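Local coordinates for p1 (Rice yellow mottle virus, PDB 6TY0), which acts as a suppressor of RNA silencing and takes part in viral spread, this N-terminal part carrying a zinc finger, at residues 30-34 with 35-39. Sequence-based numbering, arbitrary orientation.
Sequences VWHSQ and TWDVD
Trp36 N bonds back to Ser33 O (3.2 Å) and Asp37 N to Gln34 O (3.1 Å), two successive i to i+3 backbone bonds that make a single 3-10-like turn where strand 26-32 runs out into a loop. The dense part is on the inner side. Here Ser33 O has a second donor: the imidazole of His32 reaches forward and donates from ND1 to this oxygen at 2.8 Å, nearly straight and in the plane of the ring, while Trp36 N comes from the opposite face of the carbonyl. Two bonds thus grip the carbonyl oxygen of the buried Ser33, and the ND1 bond fixes the rotation of the ring. With chi1 at 67°, His32 CG sits between its own backbone N and carbonyl carbon, which brings ND1 to 3.6 Å from Trp36 CB. The Trp36 indole takes Thr35 CG2 on one face and meets Phe62 beyond the turn; the Trp36 side chain comes within about 6 Å of a bound zinc ion at the nearest atoms and lies beside Cys64, one of the four cysteines of the zinc site.

The Asp37 and Gln34 side is looser. Their side chains run side by side, amide and carboxylate planes 85° apart, and their stronger partners are elsewhere: Glu75 of the second subunit for Gln34, Thr2 for Asp37. A water donates to both Asp37 OD2 and His32 O. Away from Asp37, a second water joins Ser33 OG to Thr35 OG1. Exposed as Asp37 is, its OD1 still reaches the edge of the imidazole, near the ring plane, 3.2 Å from His32 CE1.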
loop_
_atom_site.group_PDB
_atom_site.type_symbol
_atom_site.label_atom_id
_atom_site.label_comp_id
_atom_site.label_asym_id
_atom_site.label_seq_id
_atom_site.Cartn_x
_atom_site.Cartn_y
_atom_site.Cartn_z
ATOM N N VAL A 30 -4.724 -2.846 -5.305
ATOM C CA VAL A 30 -3.690 -2.367 -4.380
ATOM C C VAL A 30 -3.961 -0.906 -4.156
ATOM O O VAL A 30 -4.856 -0.320 -4.801
ATOM C CB VAL A 30 -2.239 -2.590 -4.916
ATOM C CG1 VAL A 30 -1.982 -4.050 -5.163
ATOM C CG2 VAL A 30 -1.960 -1.830 -6.189
ATOM N N TRP A 31 -3.180 -0.327 -3.248
ATOM C CA TRP A 31 -3.285 1.079 -2.883
ATOM C C TRP A 31 -1.966 1.819 -3.055
ATOM O O TRP A 31 -0.870 1.252 -2.889
ATOM C CB TRP A 31 -3.673 1.181 -1.416
ATOM C CG TRP A 31 -4.924 0.394 -1.094
ATOM C CD1 TRP A 31 -5.006 -0.938 -0.729
ATOM C CD2 TRP A 31 -6.270 0.886 -1.108
ATOM N NE1 TRP A 31 -6.312 -1.297 -0.524
ATOM C CE2 TRP A 31 -7.116 -0.208 -0.748
ATOM C CE3 TRP A 31 -6.850 2.145 -1.394
ATOM C CZ2 TRP A 31 -8.499 -0.088 -0.671
ATOM C CZ3 TRP A 31 -8.258 2.274 -1.316
ATOM C CH2 TRP A 31 -9.064 1.146 -0.959
ATOM N N HIS A 32 -2.077 3.099 -3.346
ATOM C CA HIS A 32 -0.922 3.950 -3.393
ATOM C C HIS A 32 -1.250 5.358 -2.889
ATOM O O HIS A 32 -2.400 5.739 -2.795
ATOM C CB HIS A 32 -0.390 3.990 -4.824
ATOM C CG HIS A 32 -1.292 4.660 -5.800
ATOM N ND1 HIS A 32 -1.432 6.035 -5.864
ATOM C CD2 HIS A 32 -2.031 4.159 -6.813
ATOM C CE1 HIS A 32 -2.220 6.346 -6.882
ATOM N NE2 HIS A 32 -2.619 5.225 -7.456
ATOM N N SER A 33 -0.206 6.103 -2.597
ATOM C CA SER A 33 -0.283 7.428 -2.036
ATOM C C SER A 33 -0.413 8.464 -3.105
ATOM O O SER A 33 -0.442 8.177 -4.314
ATOM C CB SER A 33 0.978 7.697 -1.187
ATOM O OG SER A 33 2.103 7.889 -2.030
ATOM N N GLN A 34 -0.460 9.706 -2.636
ATOM C CA GLN A 34 -0.623 10.878 -3.490
ATOM C C GLN A 34 0.529 11.059 -4.468
ATOM O O GLN A 34 0.338 11.598 -5.549
ATOM C CB GLN A 34 -0.750 12.129 -2.598
ATOM C CG GLN A 34 -2.011 12.148 -1.724
ATOM C CD GLN A 34 -2.029 11.245 -0.468
ATOM O OE1 GLN A 34 -1.037 10.605 -0.060
ATOM N NE2 GLN A 34 -3.210 11.200 0.162
ATOM N N THR A 35 1.724 10.613 -4.081
ATOM C CA THR A 35 2.884 10.665 -4.953
ATOM C C THR A 35 2.566 10.137 -6.366
ATOM O O THR A 35 3.065 10.679 -7.351
ATOM C CB THR A 35 4.068 9.975 -4.282
ATOM O OG1 THR A 35 4.304 10.634 -3.048
ATOM C CG2 THR A 35 5.354 9.997 -5.124
ATOM N N TRP A 36 1.679 9.147 -6.466
ATOM C CA TRP A 36 1.457 8.427 -7.723
ATOM C C TRP A 36 0.092 8.705 -8.354
ATOM O O TRP A 36 -0.323 7.999 -9.290
ATOM C CB TRP A 36 1.662 6.933 -7.480
ATOM C CG TRP A 36 2.928 6.678 -6.784
ATOM C CD1 TRP A 36 3.077 6.351 -5.480
ATOM C CD2 TRP A 36 4.236 6.829 -7.316
ATOM N NE1 TRP A 36 4.385 6.236 -5.183
ATOM C CE2 TRP A 36 5.130 6.533 -6.288
ATOM C CE3 TRP A 36 4.742 7.170 -8.578
ATOM C CZ2 TRP A 36 6.504 6.563 -6.460
ATOM C CZ3 TRP A 36 6.108 7.195 -8.744
ATOM C CH2 TRP A 36 6.968 6.898 -7.698
ATOM N N ASP A 37 -0.591 9.742 -7.849
ATOM C CA ASP A 37 -1.795 10.288 -8.498
ATOM C C ASP A 37 -1.429 11.157 -9.701
ATOM O O ASP A 37 -1.437 12.389 -9.621
ATOM C CB ASP A 37 -2.583 11.148 -7.507
ATOM C CG ASP A 37 -3.256 10.321 -6.423
ATOM O OD1 ASP A 37 -3.666 9.171 -6.704
ATOM O OD2 ASP A 37 -3.369 10.822 -5.280
ATOM N N VAL A 38 -1.081 10.508 -10.803
ATOM C CA VAL A 38 -0.693 11.182 -12.033
ATOM C C VAL A 38 -1.380 10.451 -13.175
ATOM O O VAL A 38 -1.752 9.291 -12.986
ATOM C CB VAL A 38 0.840 11.182 -12.223
ATOM C CG1 VAL A 38 1.505 12.002 -11.144
ATOM C CG2 VAL A 38 1.398 9.760 -12.232
ATOM N N ASP A 39 -1.539 11.108 -14.333
ATOM C CA ASP A 39 -2.373 10.590 -15.449
ATOM C C ASP A 39 -1.927 9.232 -15.972
ATOM O O ASP A 39 -2.754 8.422 -16.354
ATOM C CB ASP A 39 -2.378 11.551 -16.660
ATOM C CG ASP A 39 -3.344 12.709 -16.498
ATOM O OD1 ASP A 39 -3.611 13.158 -15.357
ATOM O OD2 ASP A 39 -3.844 13.186 -17.535
HETATM O O HOH W 1 -3.405 8.729 -2.981
HETATM O O HOH W 2 4.938 8.594 -1.500
#